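Local coordinates for bartonella effector protein (Bep) substrate of VirB T4SS (Bartonella clarridgeiae, PDB 4XI8) that is a VirB-translocated effector that may transfer AMP from ATP to threonine or tyrosine side chains of target proteins, the chain here being its Fic domain, at residues R37-L42 with L70-M74; V131-I136 with M199-F203. All blocks are in the same frame, centred on the assembly; numbering follows the deposited sequence.

In the fold
From the N terminus, after the short helix 8-12, the chain enters helix 32-51, and helix 60-71 then comes back to it: interaction 1 (37-42 with 70-74) closes a mostly helical loop of 27 residues, joining the first long helix to the end of helix 60-71 and the turn after it. Interaction 2 (131-136 with 199-203) opens only after interaction 1 has closed, so the two follow in series. It brings helix 197-206 back onto helix 124-140, with helices 148-162 and 174-183 in between along the chain. The contacts lie on opposite sides of the chain's centre, their own centres about 28 Å apart, and helix 148-162 borders both.

Interaction 1 (R37-L42 with L70-M74); sequences RCAYDL and LYEKM
Leu42 drives one methyl, CD1, into the corner between Leu70 and Tyr71. With CG anti to the backbone N (chi1 -169°), the branch leans out from its helix far enough to lie over one face of the Tyr71 ring, 4.2 Å from CD1 to the ring centroid and 27° off the normal. This is a CH-pi contact displaced toward the hydroxyl end of the ring, since CD1 approaches CZ of Tyr71 to 3.8 Å. The same methyl rests against Leu70, its distance to CB being 3.7 Å, and the two leucine side chains meet at a slant. At the ring's edge, near its plane, sits the sulfur of Cys38, 4.4 Å from CE1 of Tyr71.

One turn earlier on helix 32-51, Cys38 meets Met74. The Met74 chain leaves the backbone with CG anti to N (chi1 -161°), then bends, bringing SD alongside Cys38, 3.7 Å from its CB. Asp41 faces Lys73 of segment 70-74: OD2 lies 4.0 Å from CB of Lys73, and the side chains cross at about a right angle. The carboxylate does not touch the Lys73 amine; its OD2 is hydrogen-bonded to Tyr27 OH and has a long salt bridge to NE of Arg37, 3.8 Å away. Arg37 in turn makes a cation-pi contact with Tyr27, so a polar border runs beside the apolar pairs.

Tyr150 of helix 148-162 also packs on Leu42 and Tyr71, while Val151 and Ile154 touch Leu70. The arrangement is apolar packing of one helix on the end of another, within the largely helical Fic domain: helix 32-51 is joined to the C-terminal end of helix 60-71 and the turn that follows.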
loop_
_atom_site.group_PDB
_atom_site.type_symbol
_atom_site.label_atom_id
_atom_site.label_comp_id
_atom_site.label_asym_id
_atom_site.label_seq_id
_atom_site.Cartn_x
_atom_site.Cartn_y
_atom_site.Cartn_z
ATOM N N ARG A 37 15.534 -7.040 14.142
ATOM C CA ARG A 37 15.254 -7.770 15.374
ATOM C C ARG A 37 14.133 -7.115 16.170
ATOM O O ARG A 37 13.319 -7.800 16.790
ATOM C CB ARG A 37 16.510 -7.885 16.238
ATOM C CG ARG A 37 16.331 -8.803 17.438
ATOM C CD ARG A 37 16.060 -10.238 17.015
ATOM N NE ARG A 37 16.192 -11.170 18.131
ATOM C CZ ARG A 37 17.307 -11.828 18.429
ATOM N NH1 ARG A 37 18.396 -11.661 17.689
ATOM N NH2 ARG A 37 17.335 -12.656 19.465
ATOM N N CYS A 38 14.098 -5.787 16.153
ATOM C CA CYS A 38 13.065 -5.054 16.870
ATOM C C CYS A 38 11.694 -5.319 16.265
ATOM O O CYS A 38 10.727 -5.547 16.988
ATOM C CB CYS A 38 13.360 -3.555 16.861
ATOM S SG CYS A 38 12.186 -2.571 17.820
ATOM N N ALA A 39 11.618 -5.297 14.939
ATOM C CA ALA A 39 10.357 -5.524 14.246
ATOM C C ALA A 39 9.884 -6.962 14.432
ATOM O O ALA A 39 8.687 -7.223 14.539
ATOM C CB ALA A 39 10.498 -5.197 12.769
ATOM N N TYR A 40 10.836 -7.889 14.475
ATOM C CA TYR A 40 10.527 -9.304 14.642
ATOM C C TYR A 40 9.984 -9.589 16.039
ATOM O O TYR A 40 8.993 -10.302 16.196
ATOM C CB TYR A 40 11.764 -10.162 14.369
ATOM C CG TYR A 40 11.531 -11.644 14.568
ATOM C CD1 TYR A 40 10.860 -12.393 13.609
ATOM C CD2 TYR A 40 11.984 -12.294 15.707
ATOM C CE1 TYR A 40 10.643 -13.747 13.782
ATOM C CE2 TYR A 40 11.772 -13.649 15.890
ATOM C CZ TYR A 40 11.101 -14.369 14.924
ATOM O OH TYR A 40 10.888 -15.718 15.098
ATOM N N ASP A 41 10.640 -9.029 17.052
ATOM C CA ASP A 41 10.214 -9.216 18.434
ATOM C C ASP A 41 8.904 -8.486 18.705
ATOM O O ASP A 41 8.087 -8.936 19.508
ATOM C CB ASP A 41 11.291 -8.723 19.403
ATOM C CG ASP A 41 12.486 -9.652 19.474
ATOM O OD1 ASP A 41 12.386 -10.793 18.974
ATOM O OD2 ASP A 41 13.524 -9.243 20.036
ATOM N N LEU A 42 8.716 -7.357 18.031
ATOM C CA LEU A 42 7.498 -6.572 18.171
ATOM C C LEU A 42 6.291 -7.310 17.601
ATOM O O LEU A 42 5.203 -7.276 18.174
ATOM C CB LEU A 42 7.660 -5.217 17.482
ATOM C CG LEU A 42 6.585 -4.161 17.732
ATOM C CD1 LEU A 42 6.555 -3.765 19.197
ATOM C CD2 LEU A 42 6.838 -2.954 16.854
ATOM N N LEU A 70 5.653 -5.482 24.630
ATOM C CA LEU A 70 6.134 -5.214 23.280
ATOM C C LEU A 70 7.655 -5.090 23.208
ATOM O O LEU A 70 8.269 -5.518 22.233
ATOM C CB LEU A 70 5.490 -3.941 22.725
ATOM C CG LEU A 70 4.016 -4.017 22.316
ATOM C CD1 LEU A 70 3.559 -2.697 21.722
ATOM C CD2 LEU A 70 3.783 -5.156 21.336
ATOM N N TYR A 71 8.262 -4.498 24.233
ATOM C CA TYR A 71 9.685 -4.173 24.172
ATOM C C TYR A 71 10.535 -4.774 25.294
ATOM O O TYR A 71 11.666 -4.338 25.501
ATOM C CB TYR A 71 9.871 -2.651 24.169
ATOM C CG TYR A 71 9.188 -1.939 23.022
ATOM C CD1 TYR A 71 9.793 -1.853 21.774
ATOM C CD2 TYR A 71 7.945 -1.342 23.190
ATOM C CE1 TYR A 71 9.173 -1.203 20.722
ATOM C CE2 TYR A 71 7.318 -0.688 22.143
ATOM C CZ TYR A 71 7.937 -0.622 20.913
ATOM O OH TYR A 71 7.318 0.028 19.869
ATOM N N GLU A 72 10.015 -5.766 26.013
ATOM C CA GLU A 72 10.768 -6.334 27.132
ATOM C C GLU A 72 11.972 -7.143 26.662
ATOM O O GLU A 72 12.958 -7.273 27.383
ATOM C CB GLU A 72 9.866 -7.202 28.017
ATOM C CG GLU A 72 9.423 -8.514 27.399
ATOM C CD GLU A 72 8.481 -9.284 28.305
ATOM O OE1 GLU A 72 7.864 -10.262 27.833
ATOM O OE2 GLU A 72 8.358 -8.909 29.490
ATOM N N LYS A 73 11.887 -7.681 25.452
ATOM C CA LYS A 73 12.987 -8.441 24.873
ATOM C C LYS A 73 13.960 -7.500 24.181
ATOM O O LYS A 73 15.068 -7.890 23.816
ATOM C CB LYS A 73 12.471 -9.490 23.887
ATOM C CG LYS A 73 12.139 -10.830 24.520
ATOM C CD LYS A 73 11.762 -11.856 23.466
ATOM C CE LYS A 73 12.719 -13.037 23.480
ATOM N NZ LYS A 73 14.127 -12.611 23.243
ATOM N N MET A 74 13.540 -6.249 24.021
ATOM C CA MET A 74 14.307 -5.271 23.266
ATOM C C MET A 74 15.024 -4.265 24.163
ATOM O O MET A 74 16.234 -4.071 24.046
ATOM C CB MET A 74 13.372 -4.529 22.308
ATOM C CG MET A 74 14.055 -3.812 21.168
ATOM S SD MET A 74 14.775 -4.963 19.988
ATOM C CE MET A 74 16.495 -4.517 20.128
#

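Interaction 2 (V131-I136 with M199-F203); sequences VSTVFI and MLHLF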
loop_
_atom_site.group_PDB
_atom_site.type_symbol
_atom_site.label_atom_id
_atom_site.label_comp_id
_atom_site.label_asym_id
_atom_site.label_seq_id
_atom_site.Cartn_x
_atom_site.Cartn_y
_atom_site.Cartn_z
ATOM N N VAL A 131 -12.889 9.193 23.128
ATOM C CA VAL A 131 -11.628 8.597 22.711
ATOM C C VAL A 131 -10.685 9.660 22.153
ATOM O O VAL A 131 -9.485 9.646 22.435
ATOM C CB VAL A 131 -11.855 7.494 21.654
ATOM C CG1 VAL A 131 -10.540 7.066 21.019
ATOM C CG2 VAL A 131 -12.553 6.306 22.285
ATOM N N SER A 132 -11.236 10.588 21.377
ATOM C CA SER A 132 -10.441 11.642 20.756
ATOM C C SER A 132 -9.729 12.513 21.787
ATOM O O SER A 132 -8.569 12.872 21.609
ATOM C CB SER A 132 -11.320 12.519 19.863
ATOM O OG SER A 132 -12.043 11.735 18.930
ATOM N N THR A 133 -10.426 12.837 22.871
ATOM C CA THR A 133 -9.861 13.677 23.923
ATOM C C THR A 133 -8.696 12.996 24.632
ATOM O O THR A 133 -7.639 13.597 24.828
ATOM C CB THR A 133 -10.929 14.061 24.963
ATOM O OG1 THR A 133 -11.983 14.787 24.319
ATOM C CG2 THR A 133 -10.322 14.925 26.058
ATOM N N VAL A 134 -8.891 11.736 25.009
ATOM C CA VAL A 134 -7.858 10.978 25.702
ATOM C C VAL A 134 -6.671 10.704 24.782
ATOM O O VAL A 134 -5.519 10.725 25.219
ATOM C CB VAL A 134 -8.413 9.645 26.244
ATOM C CG1 VAL A 134 -7.343 8.892 27.017
ATOM C CG2 VAL A 134 -9.624 9.901 27.126
ATOM N N PHE A 135 -6.954 10.459 23.507
ATOM C CA PHE A 135 -5.906 10.192 22.527
ATOM C C PHE A 135 -5.004 11.412 22.352
ATOM O O PHE A 135 -3.779 11.290 22.310
ATOM C CB PHE A 135 -6.514 9.786 21.183
ATOM C CG PHE A 135 -5.502 9.321 20.175
ATOM C CD1 PHE A 135 -4.993 8.034 20.231
ATOM C CD2 PHE A 135 -5.062 10.166 19.172
ATOM C CE1 PHE A 135 -4.063 7.599 19.307
ATOM C CE2 PHE A 135 -4.131 9.738 18.244
ATOM C CZ PHE A 135 -3.632 8.453 18.312
ATOM N N ILE A 136 -5.619 12.587 22.257
ATOM C CA ILE A 136 -4.876 13.835 22.115
ATOM C C ILE A 136 -4.045 14.109 23.364
ATOM O O ILE A 136 -2.880 14.498 23.272
ATOM C CB ILE A 136 -5.821 15.026 21.852
ATOM C CG1 ILE A 136 -6.506 14.871 20.494
ATOM C CG2 ILE A 136 -5.057 16.338 21.892
ATOM C CD1 ILE A 136 -7.587 15.896 20.236
ATOM N N MET A 199 -9.494 15.589 14.544
ATOM C CA MET A 199 -9.434 14.350 15.312
ATOM C C MET A 199 -10.791 13.663 15.375
ATOM O O MET A 199 -10.881 12.439 15.277
ATOM C CB MET A 199 -8.919 14.617 16.726
ATOM C CG MET A 199 -7.440 14.338 16.894
ATOM S SD MET A 199 -7.054 12.606 16.577
ATOM C CE MET A 199 -5.268 12.654 16.627
ATOM N N LEU A 200 -11.844 14.456 15.545
ATOM C CA LEU A 200 -13.205 13.931 15.557
ATOM C C LEU A 200 -13.544 13.283 14.220
ATOM O O LEU A 200 -14.143 12.210 14.175
ATOM C CB LEU A 200 -14.208 15.040 15.878
ATOM C CG LEU A 200 -14.140 15.630 17.288
ATOM C CD1 LEU A 200 -15.120 16.783 17.436
ATOM C CD2 LEU A 200 -14.408 14.557 18.335
ATOM N N HIS A 201 -13.155 13.945 13.135
ATOM C CA HIS A 201 -13.370 13.422 11.790
ATOM C C HIS A 201 -12.635 12.105 11.565
ATOM O O HIS A 201 -13.140 11.212 10.886
ATOM C CB HIS A 201 -12.925 14.445 10.743
ATOM C CG HIS A 201 -13.810 15.648 10.658
ATOM N ND1 HIS A 201 -13.534 16.719 9.836
ATOM C CD2 HIS A 201 -14.971 15.949 11.291
ATOM C CE1 HIS A 201 -14.484 17.628 9.966
ATOM N NE2 HIS A 201 -15.366 17.186 10.841
ATOM N N LEU A 202 -11.440 11.994 12.137
ATOM C CA LEU A 202 -10.632 10.789 11.991
ATOM C C LEU A 202 -11.330 9.586 12.616
ATOM O O LEU A 202 -11.615 8.603 11.936
ATOM C CB LEU A 202 -9.250 10.994 12.622
ATOM C CG LEU A 202 -8.137 9.982 12.329
ATOM C CD1 LEU A 202 -6.782 10.669 12.386
ATOM C CD2 LEU A 202 -8.168 8.809 13.299
ATOM N N PHE A 203 -11.617 9.683 13.910
ATOM C CA PHE A 203 -12.227 8.585 14.652
ATOM C C PHE A 203 -13.633 8.253 14.157
ATOM O O PHE A 203 -14.090 7.118 14.291
ATOM C CB PHE A 203 -12.251 8.911 16.146
ATOM C CG PHE A 203 -10.928 8.701 16.825
ATOM C CD1 PHE A 203 -10.449 7.421 17.055
ATOM C CD2 PHE A 203 -10.157 9.781 17.219
ATOM C CE1 PHE A 203 -9.228 7.223 17.673
ATOM C CE2 PHE A 203 -8.936 9.589 17.839
ATOM C CZ PHE A 203 -8.471 8.309 18.066
#
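Two helices of the Fic domain, 124-140 and 197-206, pack here through a T-shaped phenylalanine pair, their short segments inclined at 117° with axes 9.8 Å apart. Phe203 points the edge of its ring at one face of Phe135: the planes stand at 79°, and CZ of Phe203 comes within 3.8 Å of CG of Phe135, toward the rim of that ring rather than its middle. One face of Phe203 is covered by Val131, whose CG1, anti to the backbone N (chi1 169°), lies 3.9 Å from the ring centroid.

Met199 reaches Phe135 from another direction. Its bent chain sets the terminal CE at the ring's edge, 3.5 Å from CE2 of Phe135, and the sulfur stands obliquely beside the ring in a Met-aromatic contact. Farther back along the same chain, CG of Met199 slides past Ile136, 3.7 Å from its CD1. Ser132 sits among these apolar groups, its hydroxyl between Phe203 and CD2 of Leu200; OG is hydrogen-bonded to Ile128 O of its own helix, which satisfies this buried polar atom.

Around the pair, Phe156 of helix 148-162 meets Phe135 edge-to-face and also touches Val131. Helix 174-183 adds Met177 against both Phe135 and Met199, while Ala180 and Ile181 pack on Met199.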